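Local atomic coordinates of probable starch synthase 4, chloroplastic/amyloplastic (Arabidopsis thaliana, PDB entry 6GNE), a protein that belongs, as a probable plastid starch synthase, to the two-domain GT-B glycosyltransferases and holds adenosine-5'-diphosphate in the cleft between its domains. Residues 268-281 against 375-387. Residues are numbered along the deposited sequence; the frame is centred on the assembly and turned at random.
Sequences SWNPATDPFLKAQF and YDEALSHTIYAAS. With ADP (adenosine-5'-diphosphate), chain F.
In the nucleotide-binding domain of this GT-B fold, the loop 268-281 packs along helix 377-386, which also rests on I315 of the parallel sheet, and H381 is the hub of the contact. Its imidazole is sandwiched between two rings from the loop. W269 forms an offset stack on one face, the planes only 9° apart and CZ3 lying 3.3 Å from H381 CE1. Over the opposite face comes F276, whose ring is inclined by 35° and whose CD2 sits above the centre of the imidazole, 3.4 Å from H381 CD2. The imidazole is gripped at the edge: H381 ND1 donates to D274 OD2 in a hydrogen bond modelled at 2.5 Å, the carboxylate standing nearly perpendicular to the ring. D274 reaches across because its CG is anti to the backbone N (chi1 -171°). Its OD1 accepts from F276 N in an Asx turn, while Y409 also bonds to OD2, so three bonds hold the carboxylate, which may in turn polarise the imidazole. Farther along the helix the contact becomes apolar: L277 CD2 meets A385 CB at 3.6 Å, and the F281 ring turns its edge to the same methyl, with P271 over one ring face. At the ligand end, W269 CZ3 approaches Y384 CD2 at 3.9 Å. Y384 OH in turn shares a 2.7 Å hydrogen bond with ADP O2', and D376, the N-cap residue, donates its backbone N to ADP N1. An aromatic cluster thus backs the helix that contacts adenine and ribose in the C-terminal Rossmann-like domain, the part of the GT-B fold that typically carries the nucleotide site.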
# COMPACT_ATOMS: atom_id res chain seq x y z
N SER A 268 -10.47 -2.59 11.16
CA SER A 268 -9.66 -3.81 10.92
C SER A 268 -8.41 -3.88 11.79
O SER A 268 -8.13 -4.91 12.39
CB SER A 268 -9.22 -3.90 9.46
OG SER A 268 -10.28 -4.42 8.68
N TRP A 269 -7.63 -2.81 11.83
CA TRP A 269 -6.42 -2.74 12.65
C TRP A 269 -6.74 -2.11 14.00
O TRP A 269 -6.63 -0.90 14.17
CB TRP A 269 -5.31 -2.01 11.90
CG TRP A 269 -4.92 -2.73 10.64
CD1 TRP A 269 -5.29 -2.42 9.36
CD2 TRP A 269 -4.11 -3.89 10.55
NE1 TRP A 269 -4.74 -3.32 8.47
CE2 TRP A 269 -4.03 -4.25 9.19
CE3 TRP A 269 -3.46 -4.69 11.49
CZ2 TRP A 269 -3.30 -5.35 8.75
CZ3 TRP A 269 -2.75 -5.78 11.06
CH2 TRP A 269 -2.67 -6.10 9.71
N ASN A 270 -7.20 -2.94 14.93
CA ASN A 270 -7.62 -2.49 16.26
C ASN A 270 -7.33 -3.58 17.28
O ASN A 270 -8.01 -4.60 17.27
CB ASN A 270 -9.12 -2.16 16.28
CG ASN A 270 -9.60 -1.59 17.61
OD1 ASN A 270 -8.88 -1.55 18.62
ND2 ASN A 270 -10.83 -1.17 17.63
N PRO A 271 -6.36 -3.36 18.18
CA PRO A 271 -6.03 -4.40 19.16
C PRO A 271 -7.19 -4.83 20.10
O PRO A 271 -7.20 -5.95 20.60
CB PRO A 271 -4.89 -3.76 19.97
CG PRO A 271 -5.13 -2.30 19.85
CD PRO A 271 -5.57 -2.14 18.43
N ALA A 272 -8.14 -3.92 20.34
CA ALA A 272 -9.28 -4.19 21.21
C ALA A 272 -10.26 -5.21 20.67
O ALA A 272 -10.97 -5.84 21.45
CB ALA A 272 -10.02 -2.88 21.54
N THR A 273 -10.33 -5.34 19.34
CA THR A 273 -11.31 -6.22 18.70
C THR A 273 -10.69 -7.11 17.65
O THR A 273 -11.40 -7.64 16.84
CB THR A 273 -12.43 -5.41 17.99
OG1 THR A 273 -11.86 -4.59 16.97
CG2 THR A 273 -13.16 -4.52 18.95
N ASP A 274 -9.38 -7.27 17.64
CA ASP A 274 -8.71 -8.00 16.55
C ASP A 274 -8.99 -9.51 16.75
O ASP A 274 -8.62 -10.10 17.78
CB ASP A 274 -7.21 -7.70 16.56
CG ASP A 274 -6.49 -8.24 15.37
OD1 ASP A 274 -6.93 -9.24 14.76
OD2 ASP A 274 -5.43 -7.66 15.03
N PRO A 275 -9.71 -10.14 15.79
CA PRO A 275 -10.05 -11.57 15.96
C PRO A 275 -8.83 -12.50 15.80
O PRO A 275 -8.85 -13.58 16.36
CB PRO A 275 -11.09 -11.83 14.87
CG PRO A 275 -10.83 -10.80 13.81
CD PRO A 275 -10.23 -9.59 14.51
N PHE A 276 -7.80 -12.06 15.07
CA PHE A 276 -6.56 -12.84 14.91
C PHE A 276 -5.67 -12.96 16.18
O PHE A 276 -4.74 -13.76 16.19
CB PHE A 276 -5.70 -12.27 13.80
CG PHE A 276 -6.36 -12.29 12.46
CD1 PHE A 276 -6.52 -13.48 11.76
CD2 PHE A 276 -6.78 -11.10 11.86
CE1 PHE A 276 -7.12 -13.48 10.50
CE2 PHE A 276 -7.37 -11.09 10.59
CZ PHE A 276 -7.53 -12.27 9.90
N LEU A 277 -5.93 -12.17 17.22
CA LEU A 277 -5.10 -12.17 18.42
C LEU A 277 -5.53 -13.20 19.41
O LEU A 277 -6.69 -13.56 19.47
CB LEU A 277 -5.12 -10.78 19.11
CG LEU A 277 -4.54 -9.57 18.39
CD1 LEU A 277 -4.43 -8.36 19.32
CD2 LEU A 277 -3.20 -9.88 17.77
N LYS A 278 -4.60 -13.61 20.26
CA LYS A 278 -4.94 -14.42 21.43
C LYS A 278 -5.69 -13.57 22.47
O LYS A 278 -6.76 -13.97 22.95
CB LYS A 278 -3.67 -15.02 22.08
CG LYS A 278 -3.97 -16.13 23.12
CD LYS A 278 -3.00 -16.16 24.31
CE LYS A 278 -3.67 -16.67 25.60
NZ LYS A 278 -3.21 -15.85 26.78
N ALA A 279 -5.10 -12.42 22.82
CA ALA A 279 -5.69 -11.50 23.78
C ALA A 279 -5.81 -10.11 23.18
O ALA A 279 -5.04 -9.70 22.33
CB ALA A 279 -4.89 -11.47 25.07
N GLN A 280 -6.80 -9.39 23.68
CA GLN A 280 -7.16 -8.08 23.20
C GLN A 280 -6.55 -7.08 24.17
O GLN A 280 -6.26 -7.41 25.29
CB GLN A 280 -8.70 -7.91 23.14
CG GLN A 280 -9.55 -9.15 22.75
CD GLN A 280 -9.62 -9.39 21.25
OE1 GLN A 280 -10.70 -9.35 20.68
NE2 GLN A 280 -8.49 -9.62 20.61
N PHE A 281 -6.33 -5.85 23.72
CA PHE A 281 -5.83 -4.78 24.58
C PHE A 281 -6.05 -3.44 23.92
O PHE A 281 -6.45 -3.37 22.76
CB PHE A 281 -4.34 -4.97 24.90
CG PHE A 281 -3.43 -4.90 23.69
CD1 PHE A 281 -3.36 -5.94 22.78
CD2 PHE A 281 -2.61 -3.81 23.50
CE1 PHE A 281 -2.49 -5.88 21.70
CE2 PHE A 281 -1.75 -3.75 22.42
CZ PHE A 281 -1.69 -4.79 21.50
N TYR A 375 4.48 -14.85 3.18
CA TYR A 375 3.35 -13.93 3.38
C TYR A 375 2.40 -14.64 4.34
O TYR A 375 2.03 -15.75 4.06
CB TYR A 375 2.63 -13.61 2.04
CG TYR A 375 1.61 -12.54 2.26
CD1 TYR A 375 1.99 -11.19 2.30
CD2 TYR A 375 0.26 -12.86 2.54
CE1 TYR A 375 1.08 -10.18 2.58
CE2 TYR A 375 -0.65 -11.86 2.83
CZ TYR A 375 -0.23 -10.52 2.84
OH TYR A 375 -1.14 -9.50 3.13
N ASP A 376 2.04 -14.04 5.47
CA ASP A 376 1.05 -14.63 6.38
C ASP A 376 0.30 -13.54 7.16
O ASP A 376 0.86 -12.89 8.05
CB ASP A 376 1.74 -15.61 7.34
CG ASP A 376 0.76 -16.41 8.19
OD1 ASP A 376 -0.30 -15.91 8.59
OD2 ASP A 376 1.09 -17.57 8.51
N GLU A 377 -0.98 -13.41 6.85
CA GLU A 377 -1.84 -12.38 7.42
C GLU A 377 -2.05 -12.58 8.91
O GLU A 377 -1.79 -11.70 9.71
CB GLU A 377 -3.21 -12.33 6.71
CG GLU A 377 -3.88 -10.97 6.88
CD GLU A 377 -5.38 -10.94 6.61
OE1 GLU A 377 -5.94 -9.85 6.87
OE2 GLU A 377 -6.00 -11.94 6.14
N ALA A 378 -2.54 -13.74 9.27
CA ALA A 378 -2.79 -14.05 10.67
C ALA A 378 -1.55 -13.69 11.52
O ALA A 378 -1.64 -12.94 12.50
CB ALA A 378 -3.18 -15.52 10.83
N LEU A 379 -0.39 -14.19 11.11
CA LEU A 379 0.85 -13.99 11.86
C LEU A 379 1.28 -12.54 12.03
O LEU A 379 1.75 -12.16 13.12
CB LEU A 379 2.02 -14.78 11.24
CG LEU A 379 2.48 -15.95 12.10
CD1 LEU A 379 3.54 -16.73 11.33
CD2 LEU A 379 3.03 -15.47 13.45
N SER A 380 1.11 -11.74 10.98
CA SER A 380 1.40 -10.30 11.07
C SER A 380 0.65 -9.63 12.20
O SER A 380 1.25 -8.89 12.98
CB SER A 380 1.16 -9.57 9.74
OG SER A 380 -0.18 -9.43 9.44
N HIS A 381 -0.64 -9.92 12.34
CA HIS A 381 -1.39 -9.41 13.49
C HIS A 381 -0.69 -9.70 14.81
O HIS A 381 -0.46 -8.78 15.57
CB HIS A 381 -2.83 -9.92 13.49
CG HIS A 381 -3.71 -9.26 12.48
ND1 HIS A 381 -4.54 -8.20 12.79
CD2 HIS A 381 -3.89 -9.49 11.16
CE1 HIS A 381 -5.19 -7.83 11.71
NE2 HIS A 381 -4.81 -8.59 10.70
N THR A 382 -0.35 -10.96 15.08
CA THR A 382 0.26 -11.33 16.37
C THR A 382 1.65 -10.73 16.54
O THR A 382 2.07 -10.44 17.66
CB THR A 382 0.30 -12.87 16.60
OG1 THR A 382 0.93 -13.52 15.49
CG2 THR A 382 -1.10 -13.47 16.73
N ILE A 383 2.37 -10.50 15.43
CA ILE A 383 3.71 -9.87 15.49
C ILE A 383 3.64 -8.41 15.86
O ILE A 383 4.42 -7.96 16.69
CB ILE A 383 4.55 -10.11 14.22
CG1 ILE A 383 5.01 -11.57 14.18
CG2 ILE A 383 5.77 -9.20 14.20
CD1 ILE A 383 5.59 -11.99 12.85
N TYR A 384 2.73 -7.67 15.24
CA TYR A 384 2.50 -6.26 15.64
C TYR A 384 2.14 -6.22 17.13
O TYR A 384 2.71 -5.44 17.90
CB TYR A 384 1.38 -5.61 14.83
CG TYR A 384 1.68 -5.30 13.37
CD1 TYR A 384 2.69 -4.40 13.00
CD2 TYR A 384 0.91 -5.86 12.34
CE1 TYR A 384 2.96 -4.10 11.67
CE2 TYR A 384 1.17 -5.57 10.99
CZ TYR A 384 2.19 -4.68 10.65
OH TYR A 384 2.42 -4.40 9.32
N ALA A 385 1.20 -7.06 17.56
CA ALA A 385 0.77 -7.09 18.95
C ALA A 385 1.90 -7.42 19.92
O ALA A 385 2.07 -6.73 20.93
CB ALA A 385 -0.35 -8.11 19.12
N ALA A 386 2.65 -8.49 19.62
CA ALA A 386 3.69 -8.97 20.52
C ALA A 386 4.93 -8.06 20.64
O ALA A 386 5.55 -8.00 21.69
CB ALA A 386 4.14 -10.37 20.12
N SER A 387 5.27 -7.37 19.57
CA SER A 387 6.56 -6.70 19.49
C SER A 387 6.59 -5.42 20.33
O SER A 387 5.58 -4.75 20.48
CB SER A 387 6.93 -6.41 18.02
OG SER A 387 6.03 -5.49 17.44
PB ADP F . 4.39 -1.83 0.65
O1B ADP F . 3.16 -1.27 0.01
O2B ADP F . 4.43 -3.33 0.82
O3B ADP F . 5.64 -1.33 -0.03
PA ADP F . 3.19 -0.71 3.02
O1A ADP F . 3.74 -0.45 4.39
O2A ADP F . 2.52 0.47 2.37
O3A ADP F . 4.43 -1.27 2.15
O5' ADP F . 2.13 -1.92 3.04
C5' ADP F . 2.46 -3.22 3.52
C4' ADP F . 1.25 -4.07 3.95
O4' ADP F . 1.49 -5.45 3.64
C3' ADP F . 1.01 -4.06 5.45
O3' ADP F . -0.37 -4.32 5.68
C2' ADP F . 1.82 -5.22 5.95
O2' ADP F . 1.35 -5.73 7.18
C1' ADP F . 1.60 -6.21 4.84
N9 ADP F . 2.71 -7.18 4.67
C8 ADP F . 3.89 -6.96 4.07
N7 ADP F . 4.63 -8.09 4.06
C5 ADP F . 3.92 -9.06 4.66
C6 ADP F . 4.11 -10.50 5.00
N6 ADP F . 5.27 -11.13 4.67
N1 ADP F . 3.09 -11.14 5.63
C2 ADP F . 1.95 -10.48 5.97
N3 ADP F . 1.73 -9.19 5.69
C4 ADP F . 2.66 -8.44 5.06